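Local coordinates for aldehyde dehydrogenase (Bartonella henselae, PDB 3I44), which probably catalyses the NAD(P)-dependent oxidation of aldehydes to carboxylic acids, as other members of the aldehyde dehydrogenase family do, at residues A[28-33]-A[66-71]; A[191-196]-A[220-225]. The protein carries 1 engineered substitution. All coordinates share one frame; numbering follows the deposited sequence. Where two conformers were deposited one is given.

Contact 1 and contact 2 lie side by side, their centres about 8 Å apart. Contact 2 is wholly buried and joins two parallel strands through backbone hydrogen bonds. Contact 1 sits further from the centre of the chain. It sets a strand end and its turn against a helix, and its direct contacts are van der Waals packing, without a hydrogen bond, with one water bridge at the exposed margin. The two share a border at 220-225. Tyr29 O lies 2.8 Å from Leu223 N, a probable hydrogen bond, and Asn222 OD1 probably accepts from Asn31 N. Asn222 belongs to the strand pair of contact 2 and also touches Ala68 and Ala71 of helix 62-79.

Contact 1: residues A[28-33]-A[66-71]; sequences FYINGL and DKAINA
A single water joins Asn31 to Ala71. It donates to Asn31 OD1 at 2.6 Å and to Ala71 O at 2.7 Å. No direct hydrogen bond runs between 28-33 and 66-71, so this bridge carries their polar link. Asn31 CG stands anti to the backbone N (chi1 -151°), and the amide oxygen reaches the water from there. Nearer the backbone, Asn31 CB meets Ala71 CB at 3.8 Å.

The backbone of Ile30 to Leu33 forms a type I' beta turn. It joins strand 23-30 to the antiparallel strand 33-35, making a beta hairpin. Asn31 and Gly32 fill its two central positions, both with positive phi. Ile30 N donates to Leu33 O, and Leu33 N donates back to Ile30 O. The end of the hairpin packs against helix 62-79.

Ile30 makes the main apolar contact. Ile30 CG2 points at the helix backbone and lies 3.8 Å from Ala68 CA. The same methyl, Ile30 CG2, is 4.0 Å from Ala71 CB, one helical turn on. On the CG1 branch CD1 is anti to CA (chi2 175°), which stretches this branch out. Ile30 CD1 then rests alongside Ala68 CB at 4.3 Å and Lys67 CB at 4.2 Å. The small alanines let the strand end come near the helix: Ile30 CA and Ala68 CA are 5.5 Å apart. Lys67 passes along the exposed margin, and its NZ forms a salt bridge with Asp35. Asn222 of strand 221-223 also touches Ile30, Ala68 and Ala71.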
loop_
_atom_site.group_PDB
_atom_site.type_symbol
_atom_site.label_atom_id
_atom_site.label_comp_id
_atom_site.label_asym_id
_atom_site.label_seq_id
_atom_site.Cartn_x
_atom_site.Cartn_y
_atom_site.Cartn_z
ATOM N N PHE A 28 3.365 -15.776 27.569
ATOM C CA PHE A 28 3.164 -15.548 26.131
ATOM C C PHE A 28 2.810 -16.882 25.454
ATOM O O PHE A 28 3.120 -17.930 25.990
ATOM C CB PHE A 28 4.424 -14.962 25.494
ATOM C CG PHE A 28 4.884 -13.654 26.102
ATOM C CD1 PHE A 28 3.988 -12.756 26.642
ATOM C CD2 PHE A 28 6.232 -13.320 26.096
ATOM C CE1 PHE A 28 4.418 -11.560 27.192
ATOM C CE2 PHE A 28 6.672 -12.108 26.624
ATOM C CZ PHE A 28 5.763 -11.228 27.186
ATOM N N TYR A 29 2.119 -16.838 24.317
ATOM C CA TYR A 29 1.755 -18.054 23.584
ATOM C C TYR A 29 2.645 -18.137 22.338
ATOM O O TYR A 29 2.476 -17.383 21.349
ATOM C CB TYR A 29 0.264 -18.095 23.236
ATOM C CG TYR A 29 -0.182 -19.400 22.596
ATOM C CD1 TYR A 29 -0.385 -20.548 23.357
ATOM C CD2 TYR A 29 -0.415 -19.475 21.235
ATOM C CE1 TYR A 29 -0.804 -21.757 22.773
ATOM C CE2 TYR A 29 -0.841 -20.651 20.642
ATOM C CZ TYR A 29 -1.018 -21.797 21.409
ATOM O OH TYR A 29 -1.422 -22.961 20.797
ATOM N N ILE A 30 3.658 -19.000 22.431
ATOM C CA ILE A 30 4.662 -19.113 21.394
ATOM C C ILE A 30 4.848 -20.594 21.045
ATOM O O ILE A 30 5.081 -21.414 21.925
ATOM C CB ILE A 30 6.008 -18.497 21.797
ATOM C CG1 ILE A 30 5.835 -17.012 22.177
ATOM C CG2 ILE A 30 6.995 -18.640 20.625
ATOM C CD1 ILE A 30 7.118 -16.276 22.726
ATOM N N ASN A 31 4.706 -20.910 19.759
ATOM C CA ASN A 31 4.906 -22.246 19.251
ATOM C C ASN A 31 4.052 -23.294 19.965
ATOM O O ASN A 31 4.531 -24.353 20.339
ATOM C CB ASN A 31 6.402 -22.606 19.308
ATOM C CG ASN A 31 6.815 -23.591 18.220
ATOM O OD1 ASN A 31 6.160 -23.744 17.178
ATOM N ND2 ASN A 31 7.921 -24.249 18.453
ATOM N N GLY A 32 2.773 -22.986 20.145
ATOM C CA GLY A 32 1.824 -23.939 20.696
ATOM C C GLY A 32 1.805 -24.069 22.213
ATOM O O GLY A 32 1.079 -24.892 22.714
ATOM N N LEU A 33 2.571 -23.243 22.929
ATOM C CA LEU A 33 2.716 -23.350 24.383
ATOM C C LEU A 33 2.698 -21.985 25.061
ATOM O O LEU A 33 3.236 -21.002 24.515
ATOM C CB LEU A 33 4.061 -24.010 24.741
ATOM C CG LEU A 33 4.279 -25.480 24.341
ATOM C CD1 LEU A 33 5.704 -25.907 24.692
ATOM C CD2 LEU A 33 3.269 -26.393 25.030
ATOM N N ASP A 66 11.759 -12.162 18.922
ATOM C CA ASP A 66 12.547 -13.001 18.014
ATOM C C ASP A 66 12.076 -14.434 18.122
ATOM O O ASP A 66 11.937 -15.093 17.112
ATOM C CB ASP A 66 14.058 -12.910 18.284
ATOM C CG ASP A 66 14.652 -11.554 17.929
ATOM O OD1 ASP A 66 14.124 -10.826 17.068
ATOM O OD2 ASP A 66 15.673 -11.201 18.547
ATOM N N LYS A 67 11.811 -14.897 19.339
ATOM C CA LYS A 67 11.307 -16.252 19.580
ATOM C C LYS A 67 9.990 -16.491 18.823
ATOM O O LYS A 67 9.847 -17.465 18.098
ATOM C CB LYS A 67 11.016 -16.479 21.075
ATOM C CG LYS A 67 12.097 -17.132 21.949
ATOM C CD LYS A 67 11.520 -17.539 23.364
ATOM C CE LYS A 67 10.548 -18.760 23.308
ATOM N NZ LYS A 67 9.920 -19.102 24.665
ATOM N N ALA A 68 9.013 -15.625 19.071
ATOM C CA ALA A 68 7.712 -15.675 18.383
ATOM C C ALA A 68 7.883 -15.686 16.850
ATOM O O ALA A 68 7.340 -16.551 16.162
ATOM C CB ALA A 68 6.815 -14.512 18.847
ATOM N N ILE A 69 8.692 -14.776 16.323
ATOM C CA ILE A 69 8.879 -14.693 14.889
ATOM C C ILE A 69 9.570 -15.967 14.359
ATOM O O ILE A 69 9.205 -16.457 13.301
ATOM C CB ILE A 69 9.679 -13.430 14.486
ATOM C CG1 ILE A 69 8.880 -12.157 14.805
ATOM C CG2 ILE A 69 10.088 -13.476 13.000
ATOM C CD1 ILE A 69 9.739 -10.870 14.725
ATOM N N ASN A 70 10.559 -16.492 15.086
ATOM C CA ASN A 70 11.242 -17.716 14.665
ATOM C C ASN A 70 10.261 -18.882 14.581
ATOM O O ASN A 70 10.313 -19.681 13.646
ATOM C CB ASN A 70 12.378 -18.094 15.623
ATOM C CG ASN A 70 13.220 -19.251 15.097
ATOM O OD1 ASN A 70 14.011 -19.084 14.178
ATOM N ND2 ASN A 70 13.048 -20.424 15.681
ATOM N N ALA A 71 9.386 -18.983 15.577
ATOM C CA ALA A 71 8.349 -20.020 15.609
ATOM C C ALA A 71 7.423 -19.891 14.391
ATOM O O ALA A 71 7.059 -20.887 13.783
ATOM C CB ALA A 71 7.563 -19.915 16.868
HETATM O O HOH W 1 7.251 -23.349 14.859
#

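Contact 2: residues A[191-196]-A[220-225]; sequences TMVLKP and VFNLIN
A beta-alpha-beta unit brings these segments together: strand 191-195, helix 202-213 and strand 221-223. The two strands run parallel in a sheet of the domain that, in this family, has the Rossmann-like fold and binds the dinucleotide. Met192 O takes two N-H groups of Asn222. The bond from Asn222 ND2 to Met192 O is 3.1 Å and fairly straight (164°); that from Asn222 N is weak. Asn222 ND2 also binds Gly219 O. Leu194 N donates to Asn222 O at 2.8 Å, and Ile224 N to Leu194 O.

Met192, Leu194, Phe221 and Leu223 share one face of the sheet. Met192 SD lies at the edge of the Phe221 ring, 5.4 Å from its centroid, a Met-aromatic contact. Leu194 CD2 meets the ring edge, 3.8 Å from Phe221 CZ. Helix 202-213 packs on this face through Leu211 and Ala204. On the face of Val193 and Asn222, Val193 CG1 touches Ile224 CG1.

At the far end the chain of Lys195 bends at chi3 and chi4 (82° and 63°). This brings Lys195 NZ back to Pro196 O at 2.7 Å, from above the carbonyl plane. A water donates to Pro196 O and accepts from Asn225 ND2 at 2.9 Å.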
loop_
_atom_site.group_PDB
_atom_site.type_symbol
_atom_site.label_atom_id
_atom_site.label_comp_id
_atom_site.label_asym_id
_atom_site.label_seq_id
_atom_site.Cartn_x
_atom_site.Cartn_y
_atom_site.Cartn_z
ATOM N N THR A 191 1.500 -17.149 8.573
ATOM C CA THR A 191 1.686 -17.309 10.020
ATOM C C THR A 191 1.923 -15.897 10.595
ATOM O O THR A 191 2.144 -14.912 9.845
ATOM C CB THR A 191 2.859 -18.259 10.326
ATOM O OG1 THR A 191 4.059 -17.683 9.823
ATOM C CG2 THR A 191 2.653 -19.650 9.637
ATOM N N MET A 192 1.837 -15.753 11.909
ATOM C CA MET A 192 1.683 -14.394 12.478
ATOM C C MET A 192 2.155 -14.261 13.914
ATOM O O MET A 192 2.135 -15.227 14.664
ATOM C CB MET A 192 0.210 -13.941 12.418
ATOM C CG MET A 192 -0.742 -14.813 13.222
ATOM S SD MET A 192 -2.384 -15.003 12.441
ATOM C CE MET A 192 -1.955 -16.095 11.092
ATOM N N VAL A 193 2.558 -13.042 14.264
ATOM C CA VAL A 193 2.761 -12.640 15.644
ATOM C C VAL A 193 1.823 -11.480 15.937
ATOM O O VAL A 193 1.863 -10.439 15.268
ATOM C CB VAL A 193 4.211 -12.240 15.951
ATOM C CG1 VAL A 193 4.352 -11.812 17.453
ATOM C CG2 VAL A 193 5.145 -13.409 15.635
ATOM N N LEU A 194 0.954 -11.693 16.922
ATOM C CA LEU A 194 0.026 -10.682 17.415
ATOM C C LEU A 194 0.573 -10.056 18.707
ATOM O O LEU A 194 0.984 -10.781 19.637
ATOM C CB LEU A 194 -1.338 -11.307 17.689
ATOM C CG LEU A 194 -2.386 -10.450 18.442
ATOM C CD1 LEU A 194 -2.796 -9.254 17.619
ATOM C CD2 LEU A 194 -3.605 -11.277 18.862
ATOM N N LYS A 195 0.615 -8.731 18.739
ATOM C CA LYS A 195 0.824 -7.988 19.996
ATOM C C LYS A 195 -0.439 -7.214 20.309
ATOM O O LYS A 195 -0.718 -6.196 19.659
ATOM C CB LYS A 195 2.002 -7.007 19.885
ATOM C CG LYS A 195 2.323 -6.306 21.227
ATOM C CD LYS A 195 2.942 -4.929 21.058
ATOM C CE LYS A 195 1.881 -3.868 20.817
ATOM N NZ LYS A 195 0.929 -3.712 21.961
ATOM N N PRO A 196 -1.214 -7.669 21.318
ATOM C CA PRO A 196 -2.419 -6.876 21.562
ATOM C C PRO A 196 -2.127 -5.650 22.412
ATOM O O PRO A 196 -0.965 -5.403 22.748
ATOM C CB PRO A 196 -3.326 -7.853 22.308
ATOM C CG PRO A 196 -2.390 -8.762 22.978
ATOM C CD PRO A 196 -1.273 -8.955 22.029
ATOM N N VAL A 220 1.832 -21.276 14.090
ATOM C CA VAL A 220 1.000 -20.544 13.120
ATOM C C VAL A 220 0.532 -19.221 13.725
ATOM O O VAL A 220 0.588 -18.163 13.073
ATOM C CB VAL A 220 -0.175 -21.420 12.667
ATOM C CG1 VAL A 220 -1.128 -20.657 11.760
ATOM C CG2 VAL A 220 0.381 -22.697 11.955
ATOM N N PHE A 221 0.077 -19.281 14.971
ATOM C CA PHE A 221 -0.346 -18.107 15.669
ATOM C C PHE A 221 0.456 -17.944 16.956
ATOM O O PHE A 221 0.538 -18.866 17.748
ATOM C CB PHE A 221 -1.853 -18.180 15.981
ATOM C CG PHE A 221 -2.314 -17.099 16.888
ATOM C CD1 PHE A 221 -2.659 -15.842 16.382
ATOM C CD2 PHE A 221 -2.343 -17.306 18.274
ATOM C CE1 PHE A 221 -3.049 -14.815 17.236
ATOM C CE2 PHE A 221 -2.727 -16.303 19.132
ATOM C CZ PHE A 221 -3.097 -15.048 18.623
ATOM N N ASN A 222 0.996 -16.742 17.178
ATOM C CA ASN A 222 1.799 -16.465 18.375
ATOM C C ASN A 222 1.382 -15.132 18.980
ATOM O O ASN A 222 1.082 -14.173 18.245
ATOM C CB ASN A 222 3.303 -16.438 18.033
ATOM C CG ASN A 222 3.743 -17.661 17.297
ATOM O OD1 ASN A 222 4.119 -18.661 17.911
ATOM N ND2 ASN A 222 3.651 -17.624 15.937
ATOM N N LEU A 223 1.339 -15.071 20.311
ATOM C CA LEU A 223 0.937 -13.874 21.025
ATOM C C LEU A 223 2.020 -13.491 22.032
ATOM O O LEU A 223 2.423 -14.321 22.867
ATOM C CB LEU A 223 -0.443 -14.053 21.716
ATOM C CG LEU A 223 -0.977 -12.824 22.512
ATOM C CD1 LEU A 223 -2.497 -12.854 22.685
ATOM C CD2 LEU A 223 -0.329 -12.726 23.898
ATOM N N ILE A 224 2.516 -12.267 21.901
ATOM C CA ILE A 224 3.393 -11.668 22.901
ATOM C C ILE A 224 2.782 -10.335 23.320
ATOM O O ILE A 224 2.239 -9.610 22.486
ATOM C CB ILE A 224 4.850 -11.445 22.393
ATOM C CG1 ILE A 224 4.873 -10.514 21.172
ATOM C CG2 ILE A 224 5.518 -12.786 22.119
ATOM C CD1 ILE A 224 6.251 -10.180 20.647
ATOM N N ASN A 225 2.806 -10.038 24.611
ATOM C CA ASN A 225 2.379 -8.722 25.094
ATOM C C ASN A 225 3.555 -7.767 25.069
ATOM O O ASN A 225 4.724 -8.187 24.991
ATOM C CB ASN A 225 1.773 -8.817 26.497
ATOM C CG ASN A 225 0.405 -9.473 26.497
ATOM O OD1 ASN A 225 0.134 -10.401 27.266
ATOM N ND2 ASN A 225 -0.454 -9.017 25.602
HETATM O O HOH W 2 0.297 -6.297 25.138
#